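Local coordinates for M32 carboxypeptidase (Pyrococcus furiosus, PDB 1KA2), which removes amino acids one at a time from the C-terminus of peptides with broad specificity, as a cobalt-dependent homodimeric metallocarboxypeptidase of the M32 family, at residues E152-L160 and F367-S375; L186-V196 and V491-L499. One frame throughout, in Å; residues are numbered along the deposited sequence.

Overall arrangement
Contacts 1 and 2 are separate helix packings in a largely helical chain, their centres 32 Å apart and their nearest atoms about 14 Å from each other. Helix 169-192 links them: Thr169 and Glu173 near its start meet residues of contact 1, while its last turns supply one side of contact 2. Contact 1 centres about 20 Å from the centre of the chain and contact 2 about 25 Å. Neither reaches the metal site, where His269, His273 and Glu299 hold a magnesium ion in this structure. Contact 2 has an indirect connection, since Trp493 rests on Asn307 and Ile308 of helix 295-309, the helix that carries Glu299.

Contact 1: E152-L160 and F367-S375; sequences EEEPYDALL and FKLERLMVS
The Tyr156 ring has the CA of Arg371 over one face, a CH-pi contact with CA 4.3 Å from the ring centroid, while OE1 of Glu370 lies in the ring plane at its edge. Phe367 is met at its own edge: its CE1 lies 3.6 Å from CE1 of Tyr156, the two rings joined rim to rim with planes 44° apart. The third flat group, the Arg371 guanidinium, takes the Glu154 carboxylate at its edge, their planes only 16° apart. This is a side-on, two-nitrogen salt bridge: Arg371 NE reaches Glu154 OE1 at 2.9 Å on its syn side, and Arg371 NH2 lies 2.6 Å from Glu154 OE2, which it meets from above the carboxylate plane. An arginine chain extended from CG to NE brings the guanidinium to the start of helix 155-163. Tyr156 points its CG opposite the backbone N (chi1 -169°), which lays the ring along helix 359-375 and carries OH to within 2.8 Å of Glu370 OE1, on the anti lone pair. Farther along, Leu159 CD1 and Val374 CG2 meet tip to tip at 3.7 Å, and Pro155 CB flanks Val374 CG1. The contact thus joins the first turns of one helix to the last turns of the other. Glu370 also accepts from Gly418 N and, through OE2, from Trp412 NE1, while Arg371 NH1 pairs with Glu173. Three donors on Glu370 probably favour its ionised form, while Glu154 and Glu173 between them would balance the charge of Arg371 and fix its guanidinium.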
loop_
_atom_site.group_PDB
_atom_site.type_symbol
_atom_site.label_atom_id
_atom_site.label_comp_id
_atom_site.label_asym_id
_atom_site.label_seq_id
_atom_site.Cartn_x
_atom_site.Cartn_y
_atom_site.Cartn_z
ATOM N N GLU A 152 0.606 40.834 3.136
ATOM C CA GLU A 152 0.607 42.209 3.627
ATOM C C GLU A 152 1.932 42.925 3.379
ATOM O O GLU A 152 2.007 43.847 2.569
ATOM C CB GLU A 152 0.254 42.246 5.126
ATOM C CG GLU A 152 1.430 42.120 6.092
ATOM C CD GLU A 152 1.201 41.104 7.199
ATOM O OE1 GLU A 152 0.093 40.523 7.275
ATOM O OE2 GLU A 152 2.142 40.888 8.000
ATOM N N GLU A 153 2.982 42.474 4.055
ATOM C CA GLU A 153 4.302 43.085 3.954
ATOM C C GLU A 153 5.095 42.695 2.713
ATOM O O GLU A 153 5.192 43.467 1.754
ATOM C CB GLU A 153 5.108 42.755 5.215
ATOM C CG GLU A 153 6.411 43.533 5.373
ATOM C CD GLU A 153 6.188 45.011 5.669
ATOM O OE1 GLU A 153 5.019 45.421 5.851
ATOM O OE2 GLU A 153 7.190 45.762 5.726
ATOM N N GLU A 154 5.654 41.491 2.732
ATOM C CA GLU A 154 6.462 40.976 1.623
ATOM C C GLU A 154 5.827 39.808 0.884
ATOM O O GLU A 154 5.003 39.078 1.437
ATOM C CB GLU A 154 7.812 40.475 2.118
ATOM C CG GLU A 154 8.683 41.477 2.791
ATOM C CD GLU A 154 9.844 40.799 3.474
ATOM O OE1 GLU A 154 10.509 39.974 2.815
ATOM O OE2 GLU A 154 10.090 41.081 4.663
ATOM N N PRO A 155 6.227 39.608 -0.381
ATOM C CA PRO A 155 5.704 38.512 -1.197
ATOM C C PRO A 155 6.173 37.193 -0.579
ATOM O O PRO A 155 5.485 36.182 -0.645
ATOM C CB PRO A 155 6.349 38.757 -2.561
ATOM C CG PRO A 155 6.563 40.240 -2.580
ATOM C CD PRO A 155 7.061 40.513 -1.191
ATOM N N TYR A 156 7.352 37.228 0.037
ATOM C CA TYR A 156 7.918 36.041 0.654
ATOM C C TYR A 156 7.109 35.573 1.861
ATOM O O TYR A 156 7.273 34.440 2.312
ATOM C CB TYR A 156 9.369 36.288 1.058
ATOM C CG TYR A 156 10.109 35.032 1.462
ATOM C CD1 TYR A 156 10.623 34.888 2.751
ATOM C CD2 TYR A 156 10.286 33.980 0.556
ATOM C CE1 TYR A 156 11.297 33.727 3.135
ATOM C CE2 TYR A 156 10.958 32.811 0.930
ATOM C CZ TYR A 156 11.461 32.695 2.221
ATOM O OH TYR A 156 12.136 31.559 2.593
ATOM N N ASP A 157 6.238 36.436 2.378
ATOM C CA ASP A 157 5.401 36.063 3.515
ATOM C C ASP A 157 4.387 35.033 3.048
ATOM O O ASP A 157 4.014 34.138 3.800
ATOM C CB ASP A 157 4.626 37.262 4.075
ATOM C CG ASP A 157 5.522 38.325 4.663
ATOM O OD1 ASP A 157 6.454 37.988 5.416
ATOM O OD2 ASP A 157 5.280 39.509 4.379
ATOM N N ALA A 158 3.933 35.188 1.807
ATOM C CA ALA A 158 2.946 34.297 1.206
ATOM C C ALA A 158 3.473 32.879 1.000
ATOM O O ALA A 158 2.730 31.917 1.142
ATOM C CB ALA A 158 2.460 34.879 -0.126
ATOM N N LEU A 159 4.750 32.747 0.658
ATOM C CA LEU A 159 5.334 31.420 0.451
ATOM C C LEU A 159 5.576 30.758 1.805
ATOM O O LEU A 159 5.318 29.565 2.000
ATOM C CB LEU A 159 6.644 31.547 -0.335
ATOM C CG LEU A 159 6.464 32.223 -1.699
ATOM C CD1 LEU A 159 7.808 32.361 -2.401
ATOM C CD2 LEU A 159 5.498 31.408 -2.551
ATOM N N LEU A 160 6.057 31.561 2.743
ATOM C CA LEU A 160 6.345 31.114 4.096
ATOM C C LEU A 160 5.051 30.606 4.737
ATOM O O LEU A 160 5.023 29.528 5.337
ATOM C CB LEU A 160 6.910 32.297 4.886
ATOM C CG LEU A 160 8.198 32.190 5.704
ATOM C CD1 LEU A 160 9.192 31.226 5.060
ATOM C CD2 LEU A 160 8.791 33.597 5.838
ATOM N N PHE A 367 17.596 30.876 3.403
ATOM C CA PHE A 367 16.583 31.881 3.707
ATOM C C PHE A 367 16.895 33.216 3.032
ATOM O O PHE A 367 16.009 33.867 2.465
ATOM C CB PHE A 367 16.482 32.106 5.215
ATOM C CG PHE A 367 15.768 33.373 5.582
ATOM C CD1 PHE A 367 14.460 33.595 5.162
ATOM C CD2 PHE A 367 16.410 34.354 6.329
ATOM C CE1 PHE A 367 13.797 34.782 5.485
ATOM C CE2 PHE A 367 15.759 35.547 6.660
ATOM C CZ PHE A 367 14.451 35.763 6.237
ATOM N N LYS A 368 18.156 33.627 3.108
ATOM C CA LYS A 368 18.561 34.879 2.492
ATOM C C LYS A 368 18.413 34.815 0.976
ATOM O O LYS A 368 17.837 35.711 0.375
ATOM C CB LYS A 368 20.002 35.227 2.868
ATOM C CG LYS A 368 20.143 35.763 4.285
ATOM C CD LYS A 368 21.565 36.225 4.578
ATOM C CE LYS A 368 21.647 36.927 5.930
ATOM N NZ LYS A 368 20.754 38.123 5.992
ATOM N N LEU A 369 18.919 33.756 0.354
ATOM C CA LEU A 369 18.789 33.654 -1.088
ATOM C C LEU A 369 17.319 33.631 -1.506
ATOM O O LEU A 369 16.948 34.278 -2.490
ATOM C CB LEU A 369 19.521 32.415 -1.614
ATOM C CG LEU A 369 21.041 32.450 -1.425
ATOM C CD1 LEU A 369 21.684 31.329 -2.216
ATOM C CD2 LEU A 369 21.588 33.789 -1.896
ATOM N N GLU A 370 16.478 32.922 -0.748
ATOM C CA GLU A 370 15.055 32.838 -1.094
ATOM C C GLU A 370 14.336 34.184 -1.004
ATOM O O GLU A 370 13.550 34.532 -1.887
ATOM C CB GLU A 370 14.333 31.804 -0.216
ATOM C CG GLU A 370 14.898 30.392 -0.337
ATOM C CD GLU A 370 13.895 29.302 -0.007
ATOM O OE1 GLU A 370 12.921 29.567 0.722
ATOM O OE2 GLU A 370 14.091 28.163 -0.473
ATOM N N ARG A 371 14.592 34.935 0.060
ATOM C CA ARG A 371 13.960 36.240 0.214
ATOM C C ARG A 371 14.347 37.155 -0.954
ATOM O O ARG A 371 13.508 37.880 -1.476
ATOM C CB ARG A 371 14.379 36.882 1.534
ATOM C CG ARG A 371 13.630 38.156 1.860
ATOM C CD ARG A 371 14.209 38.797 3.093
ATOM N NE ARG A 371 13.284 39.761 3.672
ATOM C CZ ARG A 371 13.514 40.426 4.799
ATOM N NH1 ARG A 371 14.651 40.230 5.467
ATOM N NH2 ARG A 371 12.601 41.273 5.265
ATOM N N LEU A 372 15.613 37.114 -1.364
ATOM C CA LEU A 372 16.091 37.923 -2.492
ATOM C C LEU A 372 15.452 37.529 -3.832
ATOM O O LEU A 372 15.030 38.397 -4.605
ATOM C CB LEU A 372 17.611 37.808 -2.623
ATOM C CG LEU A 372 18.466 38.725 -1.746
ATOM C CD1 LEU A 372 17.955 38.717 -0.302
ATOM C CD2 LEU A 372 19.932 38.281 -1.840
ATOM N N MET A 373 15.406 36.223 -4.102
ATOM C CA MET A 373 14.841 35.666 -5.335
ATOM C C MET A 373 13.391 36.071 -5.619
ATOM O O MET A 373 12.995 36.294 -6.765
ATOM C CB MET A 373 14.939 34.129 -5.291
ATOM C CG MET A 373 16.356 33.566 -5.422
ATOM S SD MET A 373 16.595 31.982 -4.587
ATOM C CE MET A 373 15.471 30.959 -5.522
ATOM N N VAL A 374 12.596 36.155 -4.565
ATOM C CA VAL A 374 11.190 36.507 -4.694
ATOM C C VAL A 374 10.907 37.999 -4.464
ATOM O O VAL A 374 9.842 38.499 -4.817
ATOM C CB VAL A 374 10.355 35.635 -3.736
ATOM C CG1 VAL A 374 8.878 35.963 -3.866
ATOM C CG2 VAL A 374 10.609 34.181 -4.063
ATOM N N SER A 375 11.869 38.702 -3.870
ATOM C CA SER A 375 11.727 40.139 -3.600
ATOM C C SER A 375 12.299 41.010 -4.714
ATOM O O SER A 375 11.563 41.658 -5.457
ATOM C CB SER A 375 12.435 40.533 -2.301
ATOM O OG SER A 375 11.844 39.917 -1.185
#

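Contact 2: L186-V196 and V491-L499; sequences LLDKILEEGKV and VRWVKEKYL
The carbonyl oxygen of Val494 accepts two backbone donors, Tyr498 N at 2.8 Å and Lys497 N at 3.1 Å, in the last turns of helix 488-498, whose Val494 and Tyr498 side chains face Ile190. The end of helix 169-192 and the C-terminal helix 488-498 run nearly parallel here, the axes of the two short helical segments 15° apart. The interface is apolar. Leu186 sends CD1 to Val494 CG1 and up to the backbone N of Lys495, while its CD2 slides past Leu499 in the opposite direction. One turn on, Ile190 sets CG1 opposite its carbonyl carbon (chi1 -72°), and CD1 then lands 3.4 Å from Tyr498 CB. Beyond the helix end Val196 crosses the tyrosine at about a right angle, its CG1 at the ring edge. The tyrosine OH continues past both segments to the carbonyl oxygen of Asn343. Cutting this side chain back to an alanine would probably open a gap beside the Val196 methyls and leave Asn343 O without its hydroxyl donor. At the chain terminus, Leu186 CD2 and Leu499 CD1 press together at 3.5 Å, closer than methyl groups usually sit.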
loop_
_atom_site.group_PDB
_atom_site.type_symbol
_atom_site.label_atom_id
_atom_site.label_comp_id
_atom_site.label_asym_id
_atom_site.label_seq_id
_atom_site.Cartn_x
_atom_site.Cartn_y
_atom_site.Cartn_z
ATOM N N LEU A 186 29.263 31.303 19.661
ATOM C CA LEU A 186 29.332 30.050 20.406
ATOM C C LEU A 186 29.994 28.995 19.532
ATOM O O LEU A 186 30.792 28.189 20.009
ATOM C CB LEU A 186 27.925 29.596 20.811
ATOM C CG LEU A 186 27.816 28.843 22.140
ATOM C CD1 LEU A 186 26.381 28.396 22.357
ATOM C CD2 LEU A 186 28.757 27.648 22.143
ATOM N N LEU A 187 29.658 29.006 18.245
ATOM C CA LEU A 187 30.244 28.056 17.309
ATOM C C LEU A 187 31.751 28.276 17.239
ATOM O O LEU A 187 32.532 27.349 17.447
ATOM C CB LEU A 187 29.643 28.225 15.910
ATOM C CG LEU A 187 30.325 27.412 14.803
ATOM C CD1 LEU A 187 30.193 25.919 15.090
ATOM C CD2 LEU A 187 29.704 27.758 13.462
ATOM N N ASP A 188 32.151 29.510 16.946
ATOM C CA ASP A 188 33.566 29.852 16.848
ATOM C C ASP A 188 34.333 29.375 18.080
ATOM O O ASP A 188 35.378 28.735 17.960
ATOM C CB ASP A 188 33.743 31.365 16.696
ATOM C CG ASP A 188 33.057 31.917 15.460
ATOM O OD1 ASP A 188 33.373 31.470 14.332
ATOM O OD2 ASP A 188 32.199 32.809 15.619
ATOM N N LYS A 189 33.810 29.686 19.262
ATOM C CA LYS A 189 34.458 29.283 20.507
ATOM C C LYS A 189 34.596 27.762 20.580
ATOM O O LYS A 189 35.666 27.240 20.899
ATOM C CB LYS A 189 33.655 29.788 21.711
ATOM C CG LYS A 189 34.377 29.633 23.049
ATOM C CD LYS A 189 35.614 30.527 23.121
ATOM C CE LYS A 189 36.818 29.784 23.695
ATOM N NZ LYS A 189 38.030 30.655 23.739
ATOM N N ILE A 190 33.506 27.057 20.282
ATOM C CA ILE A 190 33.507 25.597 20.308
ATOM C C ILE A 190 34.582 25.046 19.377
ATOM O O ILE A 190 35.368 24.178 19.756
ATOM C CB ILE A 190 32.141 25.028 19.859
ATOM C CG1 ILE A 190 31.090 25.264 20.945
ATOM C CG2 ILE A 190 32.268 23.548 19.535
ATOM C CD1 ILE A 190 29.693 24.827 20.546
ATOM N N LEU A 191 34.599 25.563 18.156
ATOM C CA LEU A 191 35.546 25.134 17.137
ATOM C C LEU A 191 37.007 25.420 17.458
ATOM O O LEU A 191 37.893 24.722 16.969
ATOM C CB LEU A 191 35.197 25.797 15.801
ATOM C CG LEU A 191 33.928 25.343 15.083
ATOM C CD1 LEU A 191 33.563 26.330 13.982
ATOM C CD2 LEU A 191 34.158 23.955 14.510
ATOM N N GLU A 192 37.269 26.439 18.273
ATOM C CA GLU A 192 38.652 26.783 18.584
ATOM C C GLU A 192 39.249 26.164 19.848
ATOM O O GLU A 192 40.470 26.138 19.998
ATOM C CB GLU A 192 38.822 28.311 18.616
ATOM C CG GLU A 192 37.999 29.045 19.664
ATOM C CD GLU A 192 38.148 30.560 19.560
ATOM O OE1 GLU A 192 37.674 31.147 18.560
ATOM O OE2 GLU A 192 38.747 31.168 20.473
ATOM N N GLU A 193 38.415 25.651 20.745
ATOM C CA GLU A 193 38.950 25.052 21.964
ATOM C C GLU A 193 39.304 23.571 21.823
ATOM O O GLU A 193 39.825 22.955 22.754
ATOM C CB GLU A 193 37.974 25.233 23.129
ATOM C CG GLU A 193 38.511 24.663 24.438
ATOM C CD GLU A 193 39.875 25.235 24.810
ATOM O OE1 GLU A 193 39.925 26.388 25.289
ATOM O OE2 GLU A 193 40.895 24.534 24.614
ATOM N N GLY A 194 39.029 22.995 20.660
ATOM C CA GLY A 194 39.340 21.593 20.465
ATOM C C GLY A 194 38.491 20.728 21.373
ATOM O O GLY A 194 38.726 19.527 21.493
ATOM N N LYS A 195 37.506 21.346 22.021
ATOM C CA LYS A 195 36.605 20.623 22.913
ATOM C C LYS A 195 36.153 19.348 22.205
ATOM O O LYS A 195 36.818 18.311 22.284
ATOM C CB LYS A 195 35.385 21.487 23.255
ATOM C CG LYS A 195 35.676 22.692 24.148
ATOM C CD LYS A 195 36.003 22.265 25.572
ATOM C CE LYS A 195 36.275 23.463 26.468
ATOM N NZ LYS A 195 35.144 24.435 26.479
ATOM N N VAL A 196 35.023 19.429 21.507
ATOM C CA VAL A 196 34.504 18.280 20.778
ATOM C C VAL A 196 35.263 18.159 19.460
ATOM O O VAL A 196 35.666 19.162 18.870
ATOM C CB VAL A 196 32.996 18.432 20.498
ATOM C CG1 VAL A 196 32.221 18.407 21.811
ATOM C CG2 VAL A 196 32.735 19.726 19.752
ATOM N N VAL A 491 20.210 28.496 21.963
ATOM C CA VAL A 491 21.553 28.981 22.279
ATOM C C VAL A 491 22.035 28.478 23.646
ATOM O O VAL A 491 23.185 28.056 23.791
ATOM C CB VAL A 491 21.607 30.526 22.255
ATOM C CG1 VAL A 491 23.015 31.000 22.599
ATOM C CG2 VAL A 491 21.200 31.040 20.874
ATOM N N ARG A 492 21.158 28.516 24.645
ATOM C CA ARG A 492 21.527 28.040 25.972
ATOM C C ARG A 492 21.766 26.544 25.899
ATOM O O ARG A 492 22.785 26.050 26.384
ATOM C CB ARG A 492 20.424 28.317 26.988
ATOM C CG ARG A 492 20.859 28.025 28.418
ATOM C CD ARG A 492 19.677 27.855 29.361
ATOM N NE ARG A 492 18.624 28.836 29.111
ATOM C CZ ARG A 492 17.572 29.023 29.901
ATOM N NH1 ARG A 492 17.434 28.293 31.005
ATOM N NH2 ARG A 492 16.657 29.935 29.584
ATOM N N TRP A 493 20.822 25.818 25.295
ATOM C CA TRP A 493 20.965 24.369 25.156
ATOM C C TRP A 493 22.379 24.063 24.642
ATOM O O TRP A 493 23.125 23.302 25.256
ATOM C CB TRP A 493 19.913 23.805 24.178
ATOM C CG TRP A 493 20.036 22.296 23.943
ATOM C CD1 TRP A 493 19.846 21.306 24.866
ATOM C CD2 TRP A 493 20.430 21.636 22.726
ATOM N NE1 TRP A 493 20.103 20.075 24.307
ATOM C CE2 TRP A 493 20.462 20.246 22.996
ATOM C CE3 TRP A 493 20.761 22.084 21.437
ATOM C CZ2 TRP A 493 20.811 19.301 22.025
ATOM C CZ3 TRP A 493 21.108 21.146 20.472
ATOM C CH2 TRP A 493 21.131 19.768 20.774
ATOM N N VAL A 494 22.750 24.681 23.527
ATOM C CA VAL A 494 24.069 24.472 22.938
ATOM C C VAL A 494 25.202 24.850 23.891
ATOM O O VAL A 494 26.169 24.103 24.035
ATOM C CB VAL A 494 24.218 25.286 21.631
ATOM C CG1 VAL A 494 25.646 25.197 21.102
ATOM C CG2 VAL A 494 23.248 24.762 20.597
ATOM N N LYS A 495 25.083 26.016 24.526
ATOM C CA LYS A 495 26.097 26.496 25.472
ATOM C C LYS A 495 26.294 25.503 26.609
ATOM O O LYS A 495 27.416 25.100 26.924
ATOM C CB LYS A 495 25.679 27.864 26.048
ATOM C CG LYS A 495 26.277 28.221 27.424
ATOM C CD LYS A 495 25.472 27.602 28.581
ATOM C CE LYS A 495 25.969 28.029 29.969
ATOM N NZ LYS A 495 27.291 27.453 30.375
ATOM N N GLU A 496 25.177 25.123 27.213
ATOM C CA GLU A 496 25.135 24.195 28.334
ATOM C C GLU A 496 25.581 22.790 27.938
ATOM O O GLU A 496 25.890 21.961 28.795
ATOM C CB GLU A 496 23.702 24.173 28.867
ATOM C CG GLU A 496 23.420 23.253 30.036
ATOM C CD GLU A 496 21.945 23.277 30.411
ATOM O OE1 GLU A 496 21.409 24.386 30.647
ATOM O OE2 GLU A 496 21.322 22.196 30.463
ATOM N N LYS A 497 25.634 22.527 26.635
ATOM C CA LYS A 497 26.021 21.210 26.148
ATOM C C LYS A 497 27.466 21.124 25.669
ATOM O O LYS A 497 28.118 20.091 25.845
ATOM C CB LYS A 497 25.068 20.785 25.027
ATOM C CG LYS A 497 25.283 19.380 24.488
ATOM C CD LYS A 497 24.163 19.030 23.515
ATOM C CE LYS A 497 24.409 17.739 22.766
ATOM N NZ LYS A 497 24.340 16.515 23.601
ATOM N N TYR A 498 27.970 22.200 25.067
ATOM C CA TYR A 498 29.348 22.212 24.575
ATOM C C TYR A 498 30.322 23.072 25.401
ATOM O O TYR A 498 31.516 23.147 25.089
ATOM C CB TYR A 498 29.377 22.657 23.105
ATOM C CG TYR A 498 28.781 21.641 22.151
ATOM C CD1 TYR A 498 27.580 21.891 21.485
ATOM C CD2 TYR A 498 29.408 20.411 21.936
ATOM C CE1 TYR A 498 27.018 20.937 20.633
ATOM C CE2 TYR A 498 28.856 19.457 21.088
ATOM C CZ TYR A 498 27.663 19.724 20.441
ATOM O OH TYR A 498 27.126 18.774 19.605
ATOM N N LEU A 499 29.819 23.704 26.458
ATOM C CA LEU A 499 30.658 24.543 27.310
ATOM C C LEU A 499 30.452 24.241 28.795
ATOM O O LEU A 499 29.552 23.436 29.123
ATOM C CB LEU A 499 30.358 26.021 27.038
ATOM C CG LEU A 499 30.431 26.428 25.564
ATOM C CD1 LEU A 499 29.935 27.846 25.400
ATOM C CD2 LEU A 499 31.859 26.290 25.062
ATOM O OXT LEU A 499 31.195 24.820 29.615
#